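PDB 2DRH: 361aa long hypothetical D-aminopeptidase from Pyrococcus horikoshii, which is of unproven function but belongs to peptidase family S58 and probably acts as an aminopeptidase. Local coordinates for residues L68-F72 with L255-K260; G202-L206 with A318-I323; I243-P249 with V282-N288. One frame throughout, in Å; residues are numbered along the deposited sequence.

Contact 1: residues L68-F72 with L255-K260; sequences LAGAF and LNRVAK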
loop_
_atom_site.group_PDB
_atom_site.type_symbol
_atom_site.label_atom_id
_atom_site.label_comp_id
_atom_site.label_asym_id
_atom_site.label_seq_id
_atom_site.Cartn_x
_atom_site.Cartn_y
_atom_site.Cartn_z
ATOM N N LEU A 68 -19.269 6.076 -2.264
ATOM C CA LEU A 68 -18.034 5.698 -1.591
ATOM C C LEU A 68 -17.584 4.376 -2.200
ATOM O O LEU A 68 -18.414 3.526 -2.524
ATOM C CB LEU A 68 -18.271 5.558 -0.087
ATOM C CG LEU A 68 -18.657 6.871 0.613
ATOM C CD1 LEU A 68 -18.858 6.637 2.099
ATOM C CD2 LEU A 68 -17.561 7.905 0.391
ATOM N N ALA A 69 -16.279 4.193 -2.369
ATOM C CA ALA A 69 -15.799 2.962 -2.993
ATOM C C ALA A 69 -14.416 2.519 -2.542
ATOM O O ALA A 69 -13.669 3.292 -1.948
ATOM C CB ALA A 69 -15.813 3.129 -4.502
ATOM N N GLY A 70 -14.095 1.260 -2.845
ATOM C CA GLY A 70 -12.812 0.686 -2.493
ATOM C C GLY A 70 -12.350 -0.256 -3.590
ATOM O O GLY A 70 -13.112 -0.560 -4.509
ATOM N N ALA A 71 -11.106 -0.725 -3.508
ATOM C CA ALA A 71 -10.590 -1.634 -4.525
ATOM C C ALA A 71 -9.338 -2.369 -4.066
ATOM O O ALA A 71 -8.613 -1.895 -3.194
ATOM C CB ALA A 71 -10.305 -0.873 -5.798
ATOM N N PHE A 72 -9.101 -3.533 -4.660
ATOM C CA PHE A 72 -7.943 -4.343 -4.333
ATOM C C PHE A 72 -7.328 -4.983 -5.573
ATOM O O PHE A 72 -8.019 -5.614 -6.375
ATOM C CB PHE A 72 -8.319 -5.453 -3.354
ATOM C CG PHE A 72 -7.207 -6.439 -3.104
ATOM C CD1 PHE A 72 -6.019 -6.033 -2.494
ATOM C CD2 PHE A 72 -7.344 -7.774 -3.487
ATOM C CE1 PHE A 72 -4.992 -6.940 -2.268
ATOM C CE2 PHE A 72 -6.320 -8.692 -3.264
ATOM C CZ PHE A 72 -5.146 -8.276 -2.656
ATOM N N LEU A 255 -14.722 -0.536 2.360
ATOM C CA LEU A 255 -14.969 -1.024 1.014
ATOM C C LEU A 255 -13.687 -1.637 0.421
ATOM O O LEU A 255 -13.758 -2.497 -0.456
ATOM C CB LEU A 255 -15.536 0.105 0.145
ATOM C CG LEU A 255 -16.996 0.453 0.536
ATOM C CD1 LEU A 255 -17.408 1.819 0.008
ATOM C CD2 LEU A 255 -17.926 -0.626 0.000
ATOM N N ASN A 256 -12.523 -1.210 0.903
ATOM C CA ASN A 256 -11.271 -1.802 0.429
ATOM C C ASN A 256 -11.227 -3.214 1.002
ATOM O O ASN A 256 -10.769 -4.145 0.341
ATOM C CB ASN A 256 -10.048 -1.024 0.920
ATOM C CG ASN A 256 -9.732 0.174 0.049
ATOM O OD1 ASN A 256 -9.915 0.133 -1.169
ATOM N ND2 ASN A 256 -9.233 1.239 0.665
ATOM N N ARG A 257 -11.730 -3.372 2.226
ATOM C CA ARG A 257 -11.750 -4.682 2.871
ATOM C C ARG A 257 -12.670 -5.607 2.078
ATOM O O ARG A 257 -12.320 -6.752 1.787
ATOM C CB ARG A 257 -12.240 -4.569 4.323
ATOM C CG ARG A 257 -11.451 -3.590 5.194
ATOM C CD ARG A 257 -11.934 -3.619 6.644
ATOM N NE ARG A 257 -11.438 -4.785 7.381
ATOM C CZ ARG A 257 -11.987 -5.261 8.498
ATOM N NH1 ARG A 257 -13.064 -4.675 9.010
ATOM N NH2 ARG A 257 -11.453 -6.314 9.112
ATOM N N VAL A 258 -13.852 -5.104 1.730
ATOM C CA VAL A 258 -14.816 -5.871 0.956
ATOM C C VAL A 258 -14.194 -6.319 -0.373
ATOM O O VAL A 258 -14.315 -7.474 -0.768
ATOM C CB VAL A 258 -16.094 -5.017 0.676
ATOM C CG1 VAL A 258 -16.956 -5.690 -0.366
ATOM C CG2 VAL A 258 -16.898 -4.827 1.985
ATOM N N ALA A 259 -13.525 -5.403 -1.062
ATOM C CA ALA A 259 -12.901 -5.733 -2.336
ATOM C C ALA A 259 -11.981 -6.958 -2.207
ATOM O O ALA A 259 -11.985 -7.837 -3.066
ATOM C CB ALA A 259 -12.124 -4.524 -2.863
ATOM N N LYS A 260 -11.213 -7.020 -1.123
ATOM C CA LYS A 260 -10.294 -8.135 -0.885
ATOM C C LYS A 260 -10.978 -9.490 -0.739
ATOM O O LYS A 260 -10.400 -10.525 -1.076
ATOM C CB LYS A 260 -9.478 -7.894 0.386
ATOM C CG LYS A 260 -8.308 -6.954 0.253
ATOM C CD LYS A 260 -7.455 -7.011 1.518
ATOM C CE LYS A 260 -6.272 -6.054 1.453
ATOM N NZ LYS A 260 -5.480 -6.122 2.709
HETATM O O HOH W 1 -7.985 -3.416 -0.551
#

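Contact 2: residues G202-L206 with A318-I323; sequences GALVL and AVEEAI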
loop_
_atom_site.group_PDB
_atom_site.type_symbol
_atom_site.label_atom_id
_atom_site.label_comp_id
_atom_site.label_asym_id
_atom_site.label_seq_id
_atom_site.Cartn_x
_atom_site.Cartn_y
_atom_site.Cartn_z
ATOM N N GLY A 202 -24.159 -7.692 -4.355
ATOM C CA GLY A 202 -24.189 -8.195 -5.716
ATOM C C GLY A 202 -22.813 -8.237 -6.362
ATOM O O GLY A 202 -21.906 -7.501 -5.969
ATOM N N ALA A 203 -22.654 -9.092 -7.366
ATOM C CA ALA A 203 -21.372 -9.202 -8.044
ATOM C C ALA A 203 -21.489 -9.425 -9.538
ATOM O O ALA A 203 -22.339 -10.173 -10.003
ATOM C CB ALA A 203 -20.544 -10.325 -7.430
ATOM N N LEU A 204 -20.627 -8.747 -10.284
ATOM C CA LEU A 204 -20.563 -8.897 -11.724
ATOM C C LEU A 204 -19.090 -9.149 -12.033
ATOM O O LEU A 204 -18.213 -8.389 -11.608
ATOM C CB LEU A 204 -21.047 -7.630 -12.433
ATOM C CG LEU A 204 -20.980 -7.684 -13.966
ATOM C CD1 LEU A 204 -21.919 -6.660 -14.552
ATOM C CD2 LEU A 204 -19.547 -7.430 -14.456
ATOM N N VAL A 205 -18.808 -10.221 -12.757
ATOM C CA VAL A 205 -17.429 -10.527 -13.079
ATOM C C VAL A 205 -17.203 -10.666 -14.571
ATOM O O VAL A 205 -18.111 -11.008 -15.323
ATOM C CB VAL A 205 -16.967 -11.838 -12.402
ATOM C CG1 VAL A 205 -17.190 -11.761 -10.890
ATOM C CG2 VAL A 205 -17.712 -13.023 -13.008
ATOM N N LEU A 206 -15.973 -10.383 -14.980
ATOM C CA LEU A 206 -15.544 -10.507 -16.367
ATOM C C LEU A 206 -14.439 -11.536 -16.214
ATOM O O LEU A 206 -13.336 -11.202 -15.794
ATOM C CB LEU A 206 -14.976 -9.175 -16.882
ATOM C CG LEU A 206 -14.356 -9.183 -18.286
ATOM C CD1 LEU A 206 -15.386 -9.648 -19.295
ATOM C CD2 LEU A 206 -13.842 -7.794 -18.644
ATOM N N ALA A 318 -20.952 -14.428 -3.695
ATOM C CA ALA A 318 -21.428 -13.802 -4.922
ATOM C C ALA A 318 -20.382 -13.926 -6.032
ATOM O O ALA A 318 -20.721 -14.205 -7.176
ATOM C CB ALA A 318 -21.749 -12.340 -4.669
ATOM N N VAL A 319 -19.115 -13.709 -5.692
ATOM C CA VAL A 319 -18.047 -13.807 -6.686
ATOM C C VAL A 319 -17.894 -15.232 -7.199
ATOM O O VAL A 319 -17.838 -15.447 -8.399
ATOM C CB VAL A 319 -16.688 -13.325 -6.116
ATOM C CG1 VAL A 319 -15.535 -13.704 -7.079
ATOM C CG2 VAL A 319 -16.721 -11.813 -5.925
ATOM N N GLU A 320 -17.845 -16.206 -6.295
ATOM C CA GLU A 320 -17.685 -17.595 -6.716
ATOM C C GLU A 320 -18.782 -18.023 -7.682
ATOM O O GLU A 320 -18.493 -18.599 -8.735
ATOM C CB GLU A 320 -17.661 -18.545 -5.510
ATOM C CG GLU A 320 -17.365 -20.002 -5.887
ATOM C CD GLU A 320 -17.296 -20.942 -4.686
ATOM O OE1 GLU A 320 -17.003 -20.470 -3.560
ATOM O OE2 GLU A 320 -17.515 -22.161 -4.873
ATOM N N GLU A 321 -20.040 -17.750 -7.336
ATOM C CA GLU A 321 -21.114 -18.142 -8.224
ATOM C C GLU A 321 -21.070 -17.316 -9.507
ATOM O O GLU A 321 -21.284 -17.850 -10.596
ATOM C CB GLU A 321 -22.488 -17.988 -7.556
ATOM C CG GLU A 321 -23.568 -18.843 -8.240
ATOM C CD GLU A 321 -24.994 -18.396 -7.937
ATOM O OE1 GLU A 321 -25.335 -18.205 -6.751
ATOM O OE2 GLU A 321 -25.777 -18.245 -8.899
ATOM N N ALA A 322 -20.788 -16.021 -9.380
ATOM C CA ALA A 322 -20.731 -15.148 -10.549
ATOM C C ALA A 322 -19.732 -15.672 -11.579
ATOM O O ALA A 322 -19.976 -15.578 -12.786
ATOM C CB ALA A 322 -20.361 -13.732 -10.140
ATOM N N ILE A 323 -18.615 -16.218 -11.108
ATOM C CA ILE A 323 -17.605 -16.760 -12.009
ATOM C C ILE A 323 -18.174 -17.972 -12.729
ATOM O O ILE A 323 -18.088 -18.073 -13.954
ATOM C CB ILE A 323 -16.324 -17.172 -11.247
ATOM C CG1 ILE A 323 -15.625 -15.921 -10.706
ATOM C CG2 ILE A 323 -15.387 -17.962 -12.173
ATOM C CD1 ILE A 323 -14.436 -16.209 -9.808
#

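Contact 3: residues I243-P249 with V282-N288; sequences IIATDAP and VAFSTAN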
loop_
_atom_site.group_PDB
_atom_site.type_symbol
_atom_site.label_atom_id
_atom_site.label_comp_id
_atom_site.label_asym_id
_atom_site.label_seq_id
_atom_site.Cartn_x
_atom_site.Cartn_y
_atom_site.Cartn_z
ATOM N N ILE A 243 -16.527 -6.785 -9.888
ATOM C CA ILE A 243 -17.195 -5.559 -9.469
ATOM C C ILE A 243 -18.203 -5.911 -8.390
ATOM O O ILE A 243 -19.135 -6.685 -8.620
ATOM C CB ILE A 243 -17.927 -4.882 -10.649
ATOM C CG1 ILE A 243 -16.937 -4.602 -11.783
ATOM C CG2 ILE A 243 -18.581 -3.578 -10.185
ATOM C CD1 ILE A 243 -15.801 -3.675 -11.396
ATOM N N ILE A 244 -18.006 -5.346 -7.209
ATOM C CA ILE A 244 -18.892 -5.617 -6.092
ATOM C C ILE A 244 -19.741 -4.397 -5.752
ATOM O O ILE A 244 -19.244 -3.265 -5.707
ATOM C CB ILE A 244 -18.104 -6.007 -4.826
ATOM C CG1 ILE A 244 -17.012 -7.026 -5.170
ATOM C CG2 ILE A 244 -19.061 -6.563 -3.776
ATOM C CD1 ILE A 244 -17.515 -8.279 -5.826
ATOM N N ALA A 245 -21.024 -4.638 -5.519
ATOM C CA ALA A 245 -21.947 -3.570 -5.149
ATOM C C ALA A 245 -22.728 -4.017 -3.920
ATOM O O ALA A 245 -23.018 -5.205 -3.759
ATOM C CB ALA A 245 -22.906 -3.271 -6.298
ATOM N N THR A 246 -23.058 -3.063 -3.053
ATOM C CA THR A 246 -23.826 -3.353 -1.848
ATOM C C THR A 246 -24.594 -2.120 -1.402
ATOM O O THR A 246 -24.206 -0.992 -1.710
ATOM C CB THR A 246 -22.926 -3.806 -0.673
ATOM O OG1 THR A 246 -23.746 -4.108 0.467
ATOM C CG2 THR A 246 -21.937 -2.707 -0.288
ATOM N N ASP A 247 -25.691 -2.340 -0.687
ATOM C CA ASP A 247 -26.495 -1.237 -0.185
ATOM C C ASP A 247 -26.204 -1.037 1.304
ATOM O O ASP A 247 -26.883 -0.278 1.993
ATOM C CB ASP A 247 -27.985 -1.511 -0.431
ATOM C CG ASP A 247 -28.492 -2.756 0.289
ATOM O OD1 ASP A 247 -27.680 -3.639 0.633
ATOM O OD2 ASP A 247 -29.722 -2.857 0.495
ATOM N N ALA A 248 -25.179 -1.725 1.795
ATOM C CA ALA A 248 -24.789 -1.607 3.191
ATOM C C ALA A 248 -23.915 -0.365 3.362
ATOM O O ALA A 248 -23.031 -0.106 2.547
ATOM C CB ALA A 248 -24.022 -2.855 3.630
ATOM N N PRO A 249 -24.167 0.433 4.412
ATOM C CA PRO A 249 -23.368 1.642 4.645
ATOM C C PRO A 249 -21.949 1.272 5.078
ATOM O O PRO A 249 -21.757 0.598 6.089
ATOM C CB PRO A 249 -24.150 2.364 5.741
ATOM C CG PRO A 249 -24.739 1.231 6.523
ATOM C CD PRO A 249 -25.234 0.309 5.421
ATOM N N VAL A 282 -13.289 -4.262 -7.493
ATOM C CA VAL A 282 -13.713 -2.910 -7.166
ATOM C C VAL A 282 -15.052 -2.987 -6.428
ATOM O O VAL A 282 -16.015 -3.555 -6.931
ATOM C CB VAL A 282 -13.864 -2.051 -8.438
ATOM C CG1 VAL A 282 -14.450 -0.697 -8.083
ATOM C CG2 VAL A 282 -12.497 -1.867 -9.110
ATOM N N ALA A 283 -15.101 -2.424 -5.227
ATOM C CA ALA A 283 -16.320 -2.450 -4.429
ATOM C C ALA A 283 -16.828 -1.053 -4.116
ATOM O O ALA A 283 -16.043 -0.137 -3.864
ATOM C CB ALA A 283 -16.072 -3.205 -3.139
ATOM N N PHE A 284 -18.148 -0.894 -4.137
ATOM C CA PHE A 284 -18.761 0.393 -3.840
ATOM C C PHE A 284 -20.110 0.209 -3.161
ATOM O O PHE A 284 -20.756 -0.831 -3.310
ATOM C CB PHE A 284 -18.922 1.221 -5.121
ATOM C CG PHE A 284 -19.945 0.680 -6.096
ATOM C CD1 PHE A 284 -21.305 0.959 -5.939
ATOM C CD2 PHE A 284 -19.546 -0.085 -7.192
ATOM C CE1 PHE A 284 -22.249 0.488 -6.862
ATOM C CE2 PHE A 284 -20.474 -0.558 -8.116
ATOM C CZ PHE A 284 -21.833 -0.270 -7.952
ATOM N N SER A 285 -20.520 1.216 -2.402
ATOM C CA SER A 285 -21.795 1.179 -1.702
ATOM C C SER A 285 -22.708 2.269 -2.242
ATOM O O SER A 285 -22.249 3.331 -2.644
ATOM C CB SER A 285 -21.581 1.376 -0.198
ATOM O OG SER A 285 -22.819 1.518 0.484
ATOM N N THR A 286 -24.005 1.997 -2.261
ATOM C CA THR A 286 -24.985 2.962 -2.746
ATOM C C THR A 286 -25.616 3.669 -1.555
ATOM O O THR A 286 -26.440 4.561 -1.718
ATOM C CB THR A 286 -26.113 2.263 -3.518
ATOM O OG1 THR A 286 -26.726 1.283 -2.667
ATOM C CG2 THR A 286 -25.573 1.572 -4.761
ATOM N N ALA A 287 -25.219 3.264 -0.354
ATOM C CA ALA A 287 -25.771 3.826 0.874
ATOM C C ALA A 287 -25.428 5.288 1.162
ATOM O O ALA A 287 -26.250 6.017 1.734
ATOM C CB ALA A 287 -25.368 2.954 2.056
ATOM N N ASN A 288 -24.229 5.726 0.782
ATOM C CA ASN A 288 -23.818 7.107 1.025
ATOM C C ASN A 288 -23.432 7.854 -0.241
ATOM O O ASN A 288 -22.379 7.590 -0.833
ATOM C CB ASN A 288 -22.632 7.159 1.995
ATOM C CG ASN A 288 -23.026 6.842 3.427
ATOM O OD1 ASN A 288 -23.640 7.662 4.115
ATOM N ND2 ASN A 288 -22.673 5.645 3.884
#

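Contact 1: residues L68-F72 with L255-K260
Gly70 of strand 68-72 and Asn256 of helix 255-260 stand with their CA atoms 4.1 Å apart, where the two segment axes, inclined at 41°, come within 5.8 Å of each other. So close an approach suits glycine, because a CB on Gly70 would run into Leu255 C and Asn256 N. Asn256 makes the polar link: its OD1 takes the N-H of Ala71 at 2.8 Å, in the plane of the amide carbonyl and nearly straight (164°). The amide thus satisfies a buried strand N-H much as a neighbouring strand would. Close by, a water donates to both Ala71 O and Asn256 O, tying the carbonyls of strand and helix together.

Apolar groups fill the rest. At the start of the strand the CD1 branch of Leu255 reaches Leu68 CB at 3.8 Å, while its CB rests near Gly70 N. Small Ala259 lets the helix stay close, its CB meeting Phe72 CB at 3.9 Å. With CG anti to the backbone N (chi1 173°), the Phe72 ring lies against the extended chain of Lys260, which crosses it at about a right angle. Lys260 CG sits over one face toward the rim, 3.6 Å from Phe72 CG, in a CH-pi contact. Without the ring, as with an alanine here, a gap would probably open beside the Lys260 methylenes, leaving them without their apolar cover. Lys260 NZ bonds to Val73 O of the second subunit, so this end of the contact is part of a subunit interface, where Phe72 also packs on Lys260 of the second subunit.

Strand 65-73 pairs with strand 278-285 through Leu68, Gly70 and Phe72. Ala69 and Ala71 turn from helix 252-268 toward helix 83-89, whose Trp87 also bonds to Ala71 O, and Val258 faces helix 309-328.

Contact 2: residues G202-L206 with A318-I323
Ala203 and Ala318 meet through their methyl groups, CB to CB at 3.6 Å, near the start of both strand 202-206 and helix 318-323. Both residues point toward each other, and the smallness of alanine on both sides lets the segment axes pass at 7.6 Å. Ala203 CB also lies 4.4 Å from Val319 CG2, on the next residue of the helix, and as far from Ala322 CB, one turn on.

Val205, two residues on in the strand, points to the same side and takes the next turn of the helix. Both its methyls meet Ala322: CG1 touches Ala322 CB at 3.8 Å, whereas CG2 rests against the helix backbone, 3.4 Å from Ala322 O. The rotation about CA-CB (chi1 -55°) puts CG2 between the backbone N and the carbonyl carbon, and this is the branch that reaches on to Ile323 CG1 at 4.2 Å. A beta-branched residue suits the place, since it offers methyls in two directions and is at home in a strand.

The two-residue step of the strand thus matches the four-residue step from Ala318 to Ala322, with the axes at 41°. All the side chains that meet are apolar, and all are buried. Charges lie on other sides of the helix, where Glu320 bridges to Arg268 and Glu321 to Arg190, which is consistent with the helix turning its alanines to the sheet.

Strand 198-207 is held between strands 184-193 and 240-246: Ala203 and Val205 pair with Ala188 and Gly186, Gly202 and Leu204 with Ala245 and Ile243. Helix 309-328 packs over this part of the sheet, with Val319 spreading onto Met242 and Ile244 of strand 240-246 and onto Ala262 of helix 252-268.

Contact 3: residues I243-P249 with V282-N288
Ile244 and Ala283 lie abreast in a parallel strand pair, the two beta strands of a beta-alpha-beta crossover whose helix is 252-268. Backbone bonds give the ladder: Ile244 N donates to Val282 O at 2.7 Å, and its own O receives Phe284 N. Thr246 continues in the same way, its N bonding to Phe284 O and its O to Thr286 N, so alternate residues of one strand grip both neighbours on the other.

Apolar side chains pack on both faces. Beside Ile243, whose CD1 touches Val282 CB at 3.9 Å, the Phe284 ring leans over the partner strand, with CG between the backbone N and carbonyl carbon (chi1 69°). Ala245 CA lies over the centre of its face and Ala245 CB is 3.6 Å from Phe284 CZ; alanine leaves room for the ring. On the other face, small Ala283 meets Ile244 CB.

At the ends of the strands, hydroxyls take over. Thr246 OG1 accepts Ala248 N in an ST turn and also bonds to Thr200 O. Ser285 forms a second ST turn with Ala287 N, and its OG donates to Ala248 O at 2.6 Å from above the carbonyl plane.

All three contacts are buried; contact 2 lies deepest, its centre about 7 Å from the centre of the chain, and contacts 1 and 3, their centres about 14 Å from it, also reach other subunits. All three reach one sheet. Contact 3 bonds two of its strands; contacts 1 and 2 each lay a helix against it, at the same 41° inclination. Contact 3 joins them: Gly70 N meets Ala283 O, and Gly202 N meets Ala245 O. Chemistry follows place. Contact 2 joins apolar side chains alone, contact 1 adds an amide and a water, and contact 3 is mainly backbone bonding that gives way to hydroxyl-bound turns. In contacts 1 and 2 small residues lie where helix and strand come close.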